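Local coordinates for MobB protein homolog (Geobacillus stearothermophilus, PDB 1XJC) that probably binds a guanine nucleotide through a P-loop and takes part in the synthesis of molybdopterin guanine dinucleotide, at residues A[17-20]-A[21-25]; A[156-159]-A[160-164]. All blocks are in the same frame, centred on the assembly; numbering follows the deposited sequence.

Contact 1: A[17-20]-A[21-25]; sequences KTTL and MEKWV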
loop_
_atom_site.group_PDB
_atom_site.type_symbol
_atom_site.label_atom_id
_atom_site.label_comp_id
_atom_site.label_asym_id
_atom_site.label_seq_id
_atom_site.Cartn_x
_atom_site.Cartn_y
_atom_site.Cartn_z
ATOM N N LYS A 17 8.798 2.003 2.507
ATOM C CA LYS A 17 7.517 1.936 1.819
ATOM C C LYS A 17 7.519 2.611 0.444
ATOM O O LYS A 17 6.776 2.189 -0.438
ATOM C CB LYS A 17 6.382 2.480 2.707
ATOM C CG LYS A 17 6.672 3.764 3.407
ATOM C CD LYS A 17 5.642 4.047 4.502
ATOM C CE LYS A 17 5.908 5.391 5.144
ATOM N NZ LYS A 17 4.878 5.702 6.171
ATOM N N THR A 18 8.350 3.640 0.251
ATOM C CA THR A 18 8.440 4.310 -1.051
ATOM C C THR A 18 9.007 3.336 -2.099
ATOM O O THR A 18 8.536 3.253 -3.230
ATOM C CB THR A 18 9.380 5.538 -0.977
ATOM O OG1 THR A 18 8.843 6.500 -0.061
ATOM C CG2 THR A 18 9.555 6.164 -2.360
ATOM N N THR A 19 10.046 2.610 -1.718
ATOM C CA THR A 19 10.642 1.628 -2.605
ATOM C C THR A 19 9.596 0.563 -2.957
ATOM O O THR A 19 9.380 0.276 -4.129
ATOM C CB THR A 19 11.878 0.989 -1.941
ATOM O OG1 THR A 19 12.962 1.926 -2.005
ATOM C CG2 THR A 19 12.276 -0.334 -2.640
ATOM N N LEU A 20 8.930 -0.003 -1.950
ATOM C CA LEU A 20 7.906 -1.018 -2.214
ATOM C C LEU A 20 6.772 -0.496 -3.101
ATOM O O LEU A 20 6.421 -1.134 -4.091
ATOM C CB LEU A 20 7.307 -1.551 -0.918
ATOM C CG LEU A 20 6.175 -2.561 -1.167
ATOM C CD1 LEU A 20 6.717 -3.780 -1.936
ATOM C CD2 LEU A 20 5.584 -2.992 0.163
HETATM N N MSE A 21 6.206 0.658 -2.756
HETATM C CA MSE A 21 5.113 1.232 -3.562
HETATM C C MSE A 21 5.531 1.401 -5.017
HETATM O O MSE A 21 4.821 1.007 -5.943
HETATM C CB MSE A 21 4.681 2.608 -3.013
HETATM C CG MSE A 21 3.891 2.563 -1.713
HETATM SE SE MSE A 21 2.146 1.698 -1.905
HETATM C CE MSE A 21 1.131 3.192 -2.672
ATOM N N GLU A 22 6.696 1.995 -5.225
ATOM C CA GLU A 22 7.158 2.220 -6.586
ATOM C C GLU A 22 7.348 0.950 -7.389
ATOM O O GLU A 22 6.875 0.840 -8.523
ATOM C CB GLU A 22 8.460 3.034 -6.573
ATOM C CG GLU A 22 8.182 4.534 -6.625
ATOM C CD GLU A 22 9.439 5.401 -6.550
ATOM O OE1 GLU A 22 10.483 5.020 -7.139
ATOM O OE2 GLU A 22 9.355 6.476 -5.912
ATOM N N LYS A 23 8.035 -0.019 -6.801
ATOM C CA LYS A 23 8.292 -1.261 -7.505
ATOM C C LYS A 23 7.040 -2.086 -7.698
ATOM O O LYS A 23 6.867 -2.716 -8.739
ATOM C CB LYS A 23 9.345 -2.077 -6.746
ATOM C CG LYS A 23 10.727 -1.444 -6.793
ATOM C CD LYS A 23 11.720 -2.245 -5.963
ATOM C CE LYS A 23 13.067 -1.543 -5.935
ATOM N NZ LYS A 23 13.575 -1.352 -7.329
ATOM N N TRP A 24 6.163 -2.091 -6.698
ATOM C CA TRP A 24 4.937 -2.876 -6.786
ATOM C C TRP A 24 4.031 -2.263 -7.854
ATOM O O TRP A 24 3.509 -2.978 -8.699
ATOM C CB TRP A 24 4.228 -2.897 -5.427
ATOM C CG TRP A 24 3.218 -3.995 -5.267
ATOM C CD1 TRP A 24 2.746 -4.839 -6.235
ATOM C CD2 TRP A 24 2.568 -4.378 -4.051
ATOM N NE1 TRP A 24 1.849 -5.724 -5.695
ATOM C CE2 TRP A 24 1.717 -5.464 -4.357
ATOM C CE3 TRP A 24 2.623 -3.910 -2.728
ATOM C CZ2 TRP A 24 0.921 -6.091 -3.385
ATOM C CZ3 TRP A 24 1.829 -4.535 -1.760
ATOM C CH2 TRP A 24 0.993 -5.612 -2.096
ATOM N N VAL A 25 3.838 -0.942 -7.818
ATOM C CA VAL A 25 3.012 -0.286 -8.839
ATOM C C VAL A 25 3.573 -0.578 -10.245
ATOM O O VAL A 25 2.822 -0.931 -11.152
ATOM C CB VAL A 25 2.938 1.275 -8.627
ATOM C CG1 VAL A 25 2.411 1.947 -9.879
ATOM C CG2 VAL A 25 2.023 1.621 -7.439
HETATM O O HOH W 1 6.670 5.662 -4.205
#
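The first two turns of the helix that ends a probable P-loop (Walker A) strand-loop-helix motif link residues 17-20 to residues 21-25 one turn on, with Lys17 O accepting from Met21 N at 2.8 Å. Lys17 and Thr18 belong to the P-loop pattern, and the Lys17 ammonium is hydrogen-bonded to Gly11 O within that loop. The next turn-to-turn bonds run from Glu22 N to Thr18 O and from Lys23 N to Thr19 O, the latter nearly straight (170°). On the outer side, Thr18 and Glu22 lie side by side: methyl CG2 of Thr18 meets carboxylate oxygen OE2 of Glu22 at 3.6 Å, and a water donates to both that oxygen and Thr18 O. Thr19 turns its methyl, not its hydroxyl, along the chain of Lys23, because CG2 is the branch anti to the backbone N (chi1 -76° for OG1); CG2 of Thr19 reaches CE of Lys23 at 3.6 Å. Beyond CE, NZ of Lys23 forms a long, weak ion pair with Asp154. With an alanine in place of Lys23, the Thr19 methyl would probably lose its aliphatic neighbour and Asp154 that distant positive charge. The inner side is apolar. Leu20 and Trp24 lie side by side, both touching Val9 and Val113 of the central sheet, and Leu20 CG lies obliquely to the indole, 4.1 Å from Trp24 CE3.

Contact 2: A[156-159]-A[160-164]; sequences EYIP and WLMNE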
loop_
_atom_site.group_PDB
_atom_site.type_symbol
_atom_site.label_atom_id
_atom_site.label_comp_id
_atom_site.label_asym_id
_atom_site.label_seq_id
_atom_site.Cartn_x
_atom_site.Cartn_y
_atom_site.Cartn_z
ATOM N N GLU A 156 12.645 -10.949 -5.198
ATOM C CA GLU A 156 11.887 -12.013 -4.594
ATOM C C GLU A 156 10.544 -11.545 -4.041
ATOM O O GLU A 156 9.519 -12.192 -4.291
ATOM C CB GLU A 156 12.681 -12.669 -3.476
ATOM C CG GLU A 156 11.969 -13.850 -2.894
ATOM C CD GLU A 156 12.925 -14.993 -2.646
ATOM O OE1 GLU A 156 13.733 -14.906 -1.690
ATOM O OE2 GLU A 156 12.875 -15.969 -3.430
ATOM N N TYR A 157 10.506 -10.423 -3.324
ATOM C CA TYR A 157 9.204 -10.042 -2.769
ATOM C C TYR A 157 8.161 -9.496 -3.744
ATOM O O TYR A 157 6.973 -9.645 -3.500
ATOM C CB TYR A 157 9.349 -9.132 -1.522
ATOM C CG TYR A 157 10.030 -7.795 -1.690
ATOM C CD1 TYR A 157 9.429 -6.760 -2.417
ATOM C CD2 TYR A 157 11.255 -7.541 -1.068
ATOM C CE1 TYR A 157 10.037 -5.506 -2.511
ATOM C CE2 TYR A 157 11.869 -6.295 -1.157
ATOM C CZ TYR A 157 11.257 -5.282 -1.876
ATOM O OH TYR A 157 11.859 -4.048 -1.945
ATOM N N ILE A 158 8.584 -8.903 -4.853
ATOM C CA ILE A 158 7.625 -8.379 -5.832
ATOM C C ILE A 158 6.884 -9.543 -6.506
ATOM O O ILE A 158 5.656 -9.568 -6.520
ATOM C CB ILE A 158 8.328 -7.480 -6.879
ATOM C CG1 ILE A 158 8.837 -6.197 -6.189
ATOM C CG2 ILE A 158 7.362 -7.138 -8.019
ATOM C CD1 ILE A 158 7.706 -5.318 -5.558
ATOM N N PRO A 159 7.615 -10.533 -7.055
ATOM C CA PRO A 159 6.880 -11.644 -7.677
ATOM C C PRO A 159 6.006 -12.347 -6.613
ATOM O O PRO A 159 4.893 -12.804 -6.895
ATOM C CB PRO A 159 8.003 -12.544 -8.211
ATOM C CG PRO A 159 9.061 -11.548 -8.577
ATOM C CD PRO A 159 9.056 -10.620 -7.368
ATOM N N TRP A 160 6.502 -12.423 -5.384
ATOM C CA TRP A 160 5.720 -13.069 -4.322
ATOM C C TRP A 160 4.401 -12.306 -4.083
ATOM O O TRP A 160 3.299 -12.902 -3.994
ATOM C CB TRP A 160 6.523 -13.112 -3.025
ATOM C CG TRP A 160 5.842 -13.877 -1.931
ATOM C CD1 TRP A 160 5.893 -15.227 -1.716
ATOM C CD2 TRP A 160 4.968 -13.346 -0.932
ATOM N NE1 TRP A 160 5.101 -15.568 -0.646
ATOM C CE2 TRP A 160 4.520 -14.431 -0.147
ATOM C CE3 TRP A 160 4.518 -12.056 -0.622
ATOM C CZ2 TRP A 160 3.642 -14.267 0.926
ATOM C CZ3 TRP A 160 3.645 -11.892 0.444
ATOM C CH2 TRP A 160 3.217 -12.994 1.206
ATOM N N LEU A 161 4.512 -10.989 -3.971
ATOM C CA LEU A 161 3.327 -10.159 -3.735
ATOM C C LEU A 161 2.362 -10.228 -4.915
ATOM O O LEU A 161 1.156 -10.373 -4.715
ATOM C CB LEU A 161 3.730 -8.705 -3.463
ATOM C CG LEU A 161 4.420 -8.467 -2.123
ATOM C CD1 LEU A 161 4.980 -7.051 -2.045
ATOM C CD2 LEU A 161 3.414 -8.712 -1.009
HETATM N N MSE A 162 2.882 -10.134 -6.139
HETATM C CA MSE A 162 2.024 -10.197 -7.318
HETATM C C MSE A 162 1.236 -11.524 -7.301
HETATM O O MSE A 162 0.031 -11.564 -7.605
HETATM C CB MSE A 162 2.871 -10.076 -8.590
HETATM C CG MSE A 162 3.495 -8.685 -8.772
HETATM SE SE MSE A 162 2.128 -7.312 -9.082
HETATM C CE MSE A 162 1.882 -7.608 -10.992
ATOM N N ASN A 163 1.907 -12.600 -6.916
ATOM C CA ASN A 163 1.242 -13.892 -6.855
ATOM C C ASN A 163 0.155 -13.861 -5.776
ATOM O O ASN A 163 -0.931 -14.413 -5.978
ATOM C CB ASN A 163 2.238 -15.019 -6.561
ATOM C CG ASN A 163 1.563 -16.385 -6.495
ATOM O OD1 ASN A 163 0.986 -16.856 -7.480
ATOM N ND2 ASN A 163 1.620 -17.021 -5.328
ATOM N N GLU A 164 0.441 -13.212 -4.645
ATOM C CA GLU A 164 -0.542 -13.123 -3.565
ATOM C C GLU A 164 -1.784 -12.378 -4.044
ATOM O O GLU A 164 -2.913 -12.768 -3.719
ATOM C CB GLU A 164 0.037 -12.424 -2.325
ATOM C CG GLU A 164 1.012 -13.271 -1.531
ATOM C CD GLU A 164 0.420 -14.622 -1.127
ATOM O OE1 GLU A 164 -0.541 -14.638 -0.333
ATOM O OE2 GLU A 164 0.912 -15.665 -1.607
#
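Tyr157 and Leu161 meet one turn apart on the buried side of the C-terminal helix, an element that packs on the parallel sheet of this P-loop-type fold. CD1 of Leu161 comes obliquely to the phenol ring, 4.5 Å from CD1 of Tyr157, a loose approach. The backbones are drawn closer: Leu161 N donates to Tyr157 O at 2.8 Å, from a position tilted 29° from the carbonyl plane, while Leu161 CG lies 3.1 Å from Tyr157 O. Tyr157 itself swings away from the next turn, its CG turned between backbone N and carbonyl carbon (chi1 62°), and its hydroxyl is hydrogen-bonded to Leu151 O. The neighbouring pair, Ile158 and Met162, a selenomethionine, meets through the branch methyl: CG2 of Ile158 is 4.2 Å from CG of Met162. Bends at chi2 and chi3 of Met162 then carry SE away from Ile158. Trp160 is set differently. With CG anti to its backbone N (chi1 -174°), the indole is carried away from the preceding turn, CG of Leu161 lies at its edge in plane, and CG of Glu164 sits 3.4 Å above one face, towards the rim. Its ring also meets that of Phe149 on the sheet. Pro159 has no N-H, and the helix kinks there; the bonding resumes with Trp160 N to Glu156 O, at 3.2 Å the longest of the four across the junction, and Asn163 N closes on Pro159 O. Chemically, the proline removes one donor from the helix without taking away its carbonyl as acceptor, so backbone bonds span the kink while the Tyr157-Leu161 and Ile158-Met162 side chains meet carbon to carbon.

Overall arrangement
Contact 1 comes first along the chain, at the start of helix 17-30, and contact 2 lies near the C-terminal end, within helix 154-166; their centres are about 12 Å apart. The two helices pack against each other. Leu20 CD1 meets Leu161 CD1 at 3.7 Å and Tyr157 CE1 at 3.8 Å, and Trp24 NE1 lies 3.8 Å from SE of Met162. Both also rest on the six-stranded parallel sheet: contact 1 on strands 6-10, 99-103 and 112-116, contact 2 on 131-136 and 148-150. The last helix thus flanks the helix that begins in the probable P-loop, joining the chain's C-terminal part to the likely nucleotide-binding end.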